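PDB 7D5M: oxidoreductase from Azotobacter vinelandii, which binds NAD+ as a homolog of inositol dehydrogenase and probably catalyses the NAD-dependent oxidation of a sugar or polyol. Local coordinates for residues A[176-181]-A[263-268]; A[180-185]-A[232-237]; A[5-10]-A[340-345]. All coordinates share one frame; numbering follows the deposited sequence.

Contact 1: residues A[176-181]-A[263-268]; sequences FHSAPV and VNAGSM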
loop_
_atom_site.group_PDB
_atom_site.type_symbol
_atom_site.label_atom_id
_atom_site.label_comp_id
_atom_site.label_asym_id
_atom_site.label_seq_id
_atom_site.Cartn_x
_atom_site.Cartn_y
_atom_site.Cartn_z
ATOM N N PHE A 176 19.215 -6.138 8.148
ATOM C CA PHE A 176 19.680 -7.510 8.488
ATOM C C PHE A 176 20.903 -7.472 9.399
ATOM O O PHE A 176 21.085 -8.473 10.101
ATOM C CB PHE A 176 19.966 -8.360 7.255
ATOM C CG PHE A 176 18.699 -8.771 6.550
ATOM C CD1 PHE A 176 17.863 -9.738 7.079
ATOM C CD2 PHE A 176 18.335 -8.155 5.371
ATOM C CE1 PHE A 176 16.688 -10.089 6.428
ATOM C CE2 PHE A 176 17.173 -8.522 4.710
ATOM C CZ PHE A 176 16.345 -9.476 5.250
ATOM N N HIS A 177 21.690 -6.394 9.410
ATOM C CA HIS A 177 22.921 -6.320 10.244
ATOM C C HIS A 177 22.751 -5.322 11.389
ATOM O O HIS A 177 23.762 -4.800 11.872
ATOM C CB HIS A 177 24.140 -6.077 9.348
ATOM C CG HIS A 177 24.261 -7.134 8.303
ATOM N ND1 HIS A 177 24.906 -6.927 7.110
ATOM C CD2 HIS A 177 23.793 -8.400 8.263
ATOM C CE1 HIS A 177 24.836 -8.027 6.376
ATOM N NE2 HIS A 177 24.150 -8.945 7.062
ATOM N N SER A 178 21.515 -5.093 11.840
ATOM C CA SER A 178 21.216 -4.266 13.034
ATOM C C SER A 178 21.964 -4.835 14.247
ATOM O O SER A 178 22.456 -4.045 15.057
ATOM C CB SER A 178 19.733 -4.190 13.273
ATOM O OG SER A 178 19.080 -3.527 12.193
ATOM N N ALA A 179 22.035 -6.162 14.359
ATOM C CA ALA A 179 22.805 -6.893 15.393
ATOM C C ALA A 179 24.137 -7.362 14.808
ATOM O O ALA A 179 24.275 -7.489 13.593
ATOM C CB ALA A 179 21.986 -8.056 15.887
ATOM N N PRO A 180 25.151 -7.668 15.647
ATOM C CA PRO A 180 26.439 -8.162 15.149
ATOM C C PRO A 180 26.406 -9.622 14.663
ATOM O O PRO A 180 26.993 -10.487 15.298
ATOM C CB PRO A 180 27.361 -7.990 16.369
ATOM C CG PRO A 180 26.435 -8.140 17.558
ATOM C CD PRO A 180 25.122 -7.532 17.111
ATOM N N VAL A 181 25.771 -9.864 13.515
ATOM C CA VAL A 181 25.524 -11.234 12.968
ATOM C C VAL A 181 26.829 -11.809 12.385
ATOM O O VAL A 181 26.864 -13.040 12.131
ATOM C CB VAL A 181 24.361 -11.235 11.953
ATOM C CG1 VAL A 181 23.051 -10.818 12.615
ATOM C CG2 VAL A 181 24.643 -10.360 10.742
ATOM N N VAL A 263 21.567 -1.316 8.914
ATOM C CA VAL A 263 21.054 -1.220 10.314
ATOM C C VAL A 263 19.692 -0.503 10.338
ATOM O O VAL A 263 19.275 -0.029 11.419
ATOM C CB VAL A 263 22.098 -0.541 11.220
ATOM C CG1 VAL A 263 23.378 -1.350 11.251
ATOM C CG2 VAL A 263 22.385 0.891 10.805
ATOM N N ASN A 264 18.981 -0.475 9.210
ATOM C CA ASN A 264 17.602 0.062 9.160
ATOM C C ASN A 264 16.651 -1.022 9.676
ATOM O O ASN A 264 16.000 -1.715 8.859
ATOM C CB ASN A 264 17.254 0.556 7.760
ATOM C CG ASN A 264 15.854 1.113 7.698
ATOM O OD1 ASN A 264 15.284 1.466 8.731
ATOM N ND2 ASN A 264 15.312 1.186 6.490
ATOM N N ALA A 265 16.589 -1.184 10.999
ATOM C CA ALA A 265 15.888 -2.291 11.674
ATOM C C ALA A 265 14.477 -2.436 11.094
ATOM O O ALA A 265 13.772 -1.423 11.018
ATOM C CB ALA A 265 15.862 -2.054 13.165
ATOM N N GLY A 266 14.094 -3.656 10.699
ATOM C CA GLY A 266 12.743 -3.975 10.200
ATOM C C GLY A 266 12.642 -3.905 8.684
ATOM O O GLY A 266 11.673 -4.476 8.135
ATOM N N SER A 267 13.579 -3.236 8.011
ATOM C CA SER A 267 13.565 -3.108 6.531
ATOM C C SER A 267 14.046 -4.422 5.906
ATOM O O SER A 267 15.146 -4.883 6.232
ATOM C CB SER A 267 14.388 -1.949 6.043
ATOM O OG SER A 267 14.401 -1.941 4.613
ATOM N N MET A 268 13.256 -4.959 4.986
ATOM C CA MET A 268 13.547 -6.220 4.260
ATOM C C MET A 268 14.580 -5.976 3.154
ATOM O O MET A 268 15.306 -6.916 2.803
ATOM C CB MET A 268 12.248 -6.779 3.669
ATOM C CG MET A 268 11.307 -7.339 4.723
ATOM S SD MET A 268 12.064 -8.692 5.667
ATOM C CE MET A 268 12.479 -9.821 4.346
#

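Contact 2: residues A[180-185]-A[232-237]; sequences PVEGQN and SFVKSR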
loop_
_atom_site.group_PDB
_atom_site.type_symbol
_atom_site.label_atom_id
_atom_site.label_comp_id
_atom_site.label_asym_id
_atom_site.label_seq_id
_atom_site.Cartn_x
_atom_site.Cartn_y
_atom_site.Cartn_z
ATOM N N PRO A 180 25.151 -7.668 15.647
ATOM C CA PRO A 180 26.439 -8.162 15.149
ATOM C C PRO A 180 26.406 -9.622 14.663
ATOM O O PRO A 180 26.993 -10.487 15.298
ATOM C CB PRO A 180 27.361 -7.990 16.369
ATOM C CG PRO A 180 26.435 -8.140 17.558
ATOM C CD PRO A 180 25.122 -7.532 17.111
ATOM N N VAL A 181 25.771 -9.864 13.515
ATOM C CA VAL A 181 25.524 -11.234 12.968
ATOM C C VAL A 181 26.829 -11.809 12.385
ATOM O O VAL A 181 26.864 -13.040 12.131
ATOM C CB VAL A 181 24.361 -11.235 11.953
ATOM C CG1 VAL A 181 23.051 -10.818 12.615
ATOM C CG2 VAL A 181 24.643 -10.360 10.742
ATOM N N GLU A 182 27.856 -10.968 12.184
ATOM C CA GLU A 182 29.245 -11.370 11.800
ATOM C C GLU A 182 29.732 -12.550 12.648
ATOM O O GLU A 182 30.596 -13.307 12.163
ATOM C CB GLU A 182 30.293 -10.291 12.093
ATOM C CG GLU A 182 30.053 -8.962 11.426
ATOM C CD GLU A 182 29.245 -7.989 12.259
ATOM O OE1 GLU A 182 29.821 -6.990 12.743
ATOM O OE2 GLU A 182 28.043 -8.224 12.385
ATOM N N GLY A 183 29.277 -12.624 13.904
ATOM C CA GLY A 183 29.651 -13.682 14.862
ATOM C C GLY A 183 29.302 -15.075 14.361
ATOM O O GLY A 183 30.021 -16.024 14.727
ATOM N N GLN A 184 28.232 -15.207 13.564
ATOM C CA GLN A 184 27.658 -16.522 13.159
ATOM C C GLN A 184 27.644 -16.681 11.631
ATOM O O GLN A 184 27.524 -17.836 11.181
ATOM C CB GLN A 184 26.237 -16.675 13.714
ATOM C CG GLN A 184 26.158 -16.636 15.238
ATOM C CD GLN A 184 26.150 -15.239 15.821
ATOM O OE1 GLN A 184 25.375 -14.371 15.416
ATOM N NE2 GLN A 184 27.006 -15.015 16.806
ATOM N N ASN A 185 27.759 -15.588 10.865
ATOM C CA ASN A 185 27.492 -15.569 9.401
ATOM C C ASN A 185 28.769 -15.176 8.646
ATOM O O ASN A 185 29.189 -14.016 8.777
ATOM C CB ASN A 185 26.332 -14.625 9.076
ATOM C CG ASN A 185 25.946 -14.643 7.611
ATOM O OD1 ASN A 185 26.566 -13.971 6.789
ATOM N ND2 ASN A 185 24.915 -15.403 7.278
ATOM N N SER A 232 29.607 3.686 12.179
ATOM C CA SER A 232 29.652 2.268 12.588
ATOM C C SER A 232 28.798 2.145 13.851
ATOM O O SER A 232 29.315 2.398 14.960
ATOM C CB SER A 232 31.076 1.795 12.793
ATOM O OG SER A 232 31.906 2.179 11.704
ATOM N N PHE A 233 27.500 1.873 13.695
ATOM C CA PHE A 233 26.567 1.758 14.847
ATOM C C PHE A 233 26.885 0.482 15.628
ATOM O O PHE A 233 26.823 0.502 16.868
ATOM C CB PHE A 233 25.116 1.858 14.387
ATOM C CG PHE A 233 24.677 3.271 14.102
ATOM C CD1 PHE A 233 24.542 4.197 15.131
ATOM C CD2 PHE A 233 24.405 3.684 12.809
ATOM C CE1 PHE A 233 24.140 5.497 14.868
ATOM C CE2 PHE A 233 24.020 4.992 12.546
ATOM C CZ PHE A 233 23.876 5.895 13.577
ATOM N N VAL A 234 27.215 -0.600 14.921
ATOM C CA VAL A 234 27.869 -1.784 15.544
ATOM C C VAL A 234 29.358 -1.443 15.615
ATOM O O VAL A 234 30.045 -1.502 14.591
ATOM C CB VAL A 234 27.559 -3.086 14.796
ATOM C CG1 VAL A 234 28.295 -4.267 15.406
ATOM C CG2 VAL A 234 26.065 -3.347 14.773
ATOM N N LYS A 235 29.795 -0.998 16.791
ATOM C CA LYS A 235 31.081 -0.279 16.999
ATOM C C LYS A 235 32.263 -1.108 16.487
ATOM O O LYS A 235 33.215 -0.491 15.960
ATOM C CB LYS A 235 31.268 0.026 18.486
ATOM C CG LYS A 235 30.170 0.870 19.104
ATOM C CD LYS A 235 30.197 2.300 18.629
ATOM C CE LYS A 235 29.548 3.286 19.586
ATOM N NZ LYS A 235 29.662 2.880 21.009
ATOM N N SER A 236 32.186 -2.438 16.614
ATOM C CA SER A 236 33.260 -3.403 16.252
ATOM C C SER A 236 33.566 -3.355 14.747
ATOM O O SER A 236 34.631 -3.865 14.345
ATOM C CB SER A 236 32.892 -4.803 16.681
ATOM O OG SER A 236 31.717 -5.244 16.019
ATOM N N ARG A 237 32.676 -2.783 13.927
ATOM C CA ARG A 237 32.872 -2.710 12.452
ATOM C C ARG A 237 33.827 -1.571 12.080
ATOM O O ARG A 237 34.418 -1.637 10.987
ATOM C CB ARG A 237 31.527 -2.543 11.743
ATOM C CG ARG A 237 30.608 -3.738 11.933
ATOM C CD ARG A 237 29.221 -3.548 11.348
ATOM N NE ARG A 237 28.427 -4.729 11.634
ATOM C CZ ARG A 237 27.097 -4.785 11.708
ATOM N NH1 ARG A 237 26.353 -3.706 11.503
ATOM N NH2 ARG A 237 26.519 -5.935 12.005
HETATM O O HOH W 1 32.205 -6.532 13.799
#

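Contact 3: residues A[5-10]-A[340-345]; sequences SKRIAQ and FAMAMD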
loop_
_atom_site.group_PDB
_atom_site.type_symbol
_atom_site.label_atom_id
_atom_site.label_comp_id
_atom_site.label_asym_id
_atom_site.label_seq_id
_atom_site.Cartn_x
_atom_site.Cartn_y
_atom_site.Cartn_z
ATOM N N SER A 5 14.295 -18.586 -27.599
ATOM C CA SER A 5 15.012 -18.782 -28.879
ATOM C C SER A 5 16.456 -18.311 -28.688
ATOM O O SER A 5 16.687 -17.320 -27.937
ATOM C CB SER A 5 14.305 -18.075 -29.998
ATOM O OG SER A 5 14.359 -16.680 -29.793
ATOM N N LYS A 6 17.414 -18.985 -29.317
ATOM C CA LYS A 6 18.839 -18.624 -29.124
ATOM C C LYS A 6 19.087 -17.212 -29.667
ATOM O O LYS A 6 18.458 -16.802 -30.656
ATOM C CB LYS A 6 19.770 -19.666 -29.740
ATOM C CG LYS A 6 19.732 -19.785 -31.250
ATOM C CD LYS A 6 20.749 -20.803 -31.764
ATOM C CE LYS A 6 20.452 -22.219 -31.325
ATOM N NZ LYS A 6 21.616 -23.109 -31.539
ATOM N N ARG A 7 19.981 -16.481 -29.018
ATOM C CA ARG A 7 20.398 -15.124 -29.442
ATOM C C ARG A 7 21.792 -15.150 -30.056
ATOM O O ARG A 7 22.154 -14.171 -30.689
ATOM C CB ARG A 7 20.437 -14.236 -28.214
ATOM C CG ARG A 7 19.143 -14.291 -27.433
ATOM C CD ARG A 7 18.992 -12.911 -26.897
ATOM N NE ARG A 7 17.830 -12.776 -26.052
ATOM C CZ ARG A 7 16.900 -11.857 -26.229
ATOM N NH1 ARG A 7 16.996 -10.982 -27.225
ATOM N NH2 ARG A 7 15.883 -11.820 -25.398
ATOM N N ILE A 8 22.546 -16.204 -29.776
ATOM C CA ILE A 8 23.888 -16.474 -30.352
ATOM C C ILE A 8 23.868 -17.938 -30.787
ATOM O O ILE A 8 23.011 -18.683 -30.265
ATOM C CB ILE A 8 24.993 -16.138 -29.327
ATOM C CG1 ILE A 8 24.926 -17.029 -28.084
ATOM C CG2 ILE A 8 24.922 -14.665 -28.943
ATOM C CD1 ILE A 8 26.092 -16.847 -27.141
ATOM N N ALA A 9 24.745 -18.316 -31.721
ATOM C CA ALA A 9 24.752 -19.637 -32.397
ATOM C C ALA A 9 24.940 -20.762 -31.378
ATOM O O ALA A 9 24.236 -21.791 -31.485
ATOM C CB ALA A 9 25.838 -19.687 -33.440
ATOM N N GLN A 10 25.874 -20.589 -30.439
ATOM C CA GLN A 10 26.169 -21.598 -29.392
ATOM C C GLN A 10 26.346 -20.898 -28.053
ATOM O O GLN A 10 26.837 -19.772 -28.007
ATOM C CB GLN A 10 27.457 -22.366 -29.686
ATOM C CG GLN A 10 27.424 -23.138 -30.997
ATOM C CD GLN A 10 26.489 -24.320 -30.987
ATOM O OE1 GLN A 10 26.118 -24.858 -29.945
ATOM N NE2 GLN A 10 26.090 -24.740 -32.178
ATOM N N PHE A 340 25.238 -9.851 -21.864
ATOM C CA PHE A 340 26.670 -10.209 -21.701
ATOM C C PHE A 340 27.063 -11.209 -22.798
ATOM O O PHE A 340 28.096 -10.984 -23.463
ATOM C CB PHE A 340 26.986 -10.780 -20.319
ATOM C CG PHE A 340 26.766 -9.856 -19.149
ATOM C CD1 PHE A 340 26.858 -8.483 -19.287
ATOM C CD2 PHE A 340 26.497 -10.373 -17.894
ATOM C CE1 PHE A 340 26.663 -7.640 -18.203
ATOM C CE2 PHE A 340 26.309 -9.529 -16.807
ATOM C CZ PHE A 340 26.399 -8.162 -16.964
ATOM N N ALA A 341 26.285 -12.278 -22.984
ATOM C CA ALA A 341 26.564 -13.337 -23.982
ATOM C C ALA A 341 26.558 -12.724 -25.390
ATOM O O ALA A 341 27.478 -13.000 -26.173
ATOM C CB ALA A 341 25.563 -14.464 -23.851
ATOM N N MET A 342 25.559 -11.912 -25.724
ATOM C CA MET A 342 25.503 -11.281 -27.074
ATOM C C MET A 342 26.740 -10.399 -27.298
ATOM O O MET A 342 27.280 -10.414 -28.422
ATOM C CB MET A 342 24.234 -10.448 -27.247
ATOM C CG MET A 342 22.996 -11.309 -27.336
ATOM S SD MET A 342 21.492 -10.334 -27.533
ATOM C CE MET A 342 21.575 -9.930 -29.276
ATOM N N ALA A 343 27.181 -9.652 -26.280
ATOM C CA ALA A 343 28.328 -8.720 -26.385
ATOM C C ALA A 343 29.614 -9.523 -26.598
ATOM O O ALA A 343 30.447 -9.132 -27.449
ATOM C CB ALA A 343 28.410 -7.850 -25.149
ATOM N N MET A 344 29.781 -10.613 -25.853
ATOM C CA MET A 344 30.977 -11.483 -25.938
ATOM C C MET A 344 31.031 -12.106 -27.337
ATOM O O MET A 344 32.102 -12.040 -27.992
ATOM C CB MET A 344 30.923 -12.574 -24.872
ATOM C CG MET A 344 31.071 -12.012 -23.477
ATOM S SD MET A 344 30.801 -13.276 -22.232
ATOM C CE MET A 344 30.846 -12.267 -20.749
ATOM N N ASP A 345 29.911 -12.664 -27.786
ATOM C CA ASP A 345 29.795 -13.311 -29.119
ATOM C C ASP A 345 30.034 -12.263 -30.213
ATOM O O ASP A 345 30.798 -12.582 -31.152
ATOM C CB ASP A 345 28.437 -13.993 -29.290
ATOM C CG ASP A 345 28.252 -14.576 -30.677
ATOM O OD1 ASP A 345 28.899 -15.593 -30.971
ATOM O OD2 ASP A 345 27.496 -13.975 -31.450
HETATM O O HOH W 2 26.449 -16.141 -32.953
HETATM O O HOH W 3 28.117 -18.479 -30.751
#

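Contact 1: residues A[176-181]-A[263-268]
Phe176 and Met268 meet where two loops of the C-terminal alpha/beta domain of the Gfo/Idh/MocA fold run side by side, each following a strand of its open sheet (165-173 and 255-261). The two side chains cross at a slant. The thioether of Met268, bent at both chi2 and chi3, brings its methyl CE to 4.0 Å from CZ of Phe176, while SD lies 5.5 Å from the ring centroid and 58° off the ring normal, an oblique Met-aromatic contact. The same ring turns its edge to the backbone of Met268: CE2 comes within 3.1 Å of Met268 O, close to the ring plane. That carbonyl oxygen is buried here and has no hydrogen-bond partner; the weakly positive ring edge may partly compensate it. Further along, Ser178 lies alongside the start of the other loop. Its OG, anti to the carbonyl carbon (chi1 -64°), faces CA of Val263 at 3.6 Å and CA of Ala265 at 3.5 Å. The hydroxyl's hydrogen bond goes back to Gly175 O, leaving these approaches as van der Waals contacts. Asn264 to Ser267 form a type II turn, closed by Ser267 N to Asn264 O, with Gly266 at positive phi in its third position. A second subunit grips this turn through Ser281 and Gln297, so the contact belongs to the tetramer interface as well as to the domain. CG1 of Val263 packs against the peptide carbonyl of His177, 3.5 Å from His177 O.

Contact 2: residues A[180-185]-A[232-237]
Arg237 grips Glu182 side-on in a bidentate salt bridge that joins two loops at the end of the open sheet in the C-terminal alpha/beta domain, one leading into helix 186-191 and the other following strand 223-231. Arg237 NE reaches Glu182 OE1 at 2.9 Å and Arg237 NH2 reaches Glu182 OE2 at 2.8 Å, the latter almost straight with an N-H...O angle of 177°. The pair is not coplanar: carboxylate and guanidinium are turned 46° apart. Both oxygens sit near the guanidinium plane, yet each is met from above its own carboxylate plane. An extended run from CG to NE carries the arginine head to the glutamate, whereas Glu182 bends at chi2 (91°) to swing its carboxylate round to it. Beside the bridge, CG1 of Val234 touches CB of Pro180 at 4.0 Å, and CG2 of the same valine lies over one face of the guanidinium, offset toward its rim. Val234 N and Arg237 NH1 both bind OD2 of Asp242, so this acid fixes the loop and the arginine together. NH1 also donates to His177 O; the guanidinium is thus tied to Glu182, Asp242 and His177, and weakly through NH2 to Ala179 O, which would restrict its rotation. Short 3-10 turns, 181-183 and 235-237, present the two charged residues, and Arg237 N closes the second onto Val234 O. At the exposed margin a single water spans the loops, donating to Glu182 OE1 at 2.6 Å and lying 2.6 Å from Ser236 OG.

Contact 3: residues A[5-10]-A[340-345]
Ile8 presses its two branches onto neighbouring turns of helix 329-349, forming the close apolar part of this contact. Its CG2 methyl drops between Met342 and Asp345, 3.9 Å from CA of the methionine and 3.6 Å from CB of the aspartate. With CG1 held between the backbone N and the carbonyl carbon (chi1 64°), the longer branch turns off at about a right angle and sets CD1 of Ile8 4.1 Å from CB of Ala341. Ile8 and Asp345 lie side by side, pointing opposite ways, with CB and one side of the carboxylate, including OD2, against CG2. Arg7 passes Met342 with its CD carbon 3.6 Å from SD of Met342, and its CB rests near CG of the same methionine. The arginine's charged end continues to Tyr338, where it forms a cation-pi contact.

The other flank is looser and watery. No direct hydrogen bond joins the segments; instead, each carboxylate oxygen of Asp345 is linked to the chain by a water. One accepts a hydrogen bond from Ala9 N and donates to Asp345 OD2 at 2.8 Å; another accepts one from Gln10 N and donates to Asp345 OD1 at 3.0 Å. OD2 also forms a salt bridge with Arg349, one helical turn onward. Within the N-terminal segment, Lys6 NZ donates to Ala9 O at 2.9 Å. These contacts lay the segment before strand 12-16 on helix 329-349, which itself packs on strands 39-45 and 110-113 of the parallel sheet of the NAD-binding Rossmann fold.

From the N terminus, residues 5-10 lead into the first Rossmann strand, and contact 3 closes a loop of 329 residues onto helix 329-349, joining the start of the nucleotide-binding half to a late helix. Contacts 1 and 2 fall within that span, about 40 and 43 Å from contact 3 between centres and on the opposite side of the chain's centre. Both start from the loop after strand 165-173 and share Pro180 and Val181. Contact 2 closes first, at 232-237 after strand 223-231; contact 1 encloses it, reaching 263-268 after strand 255-261. Arg237 joins them physically through the backbone of His177, and both border the second subunit.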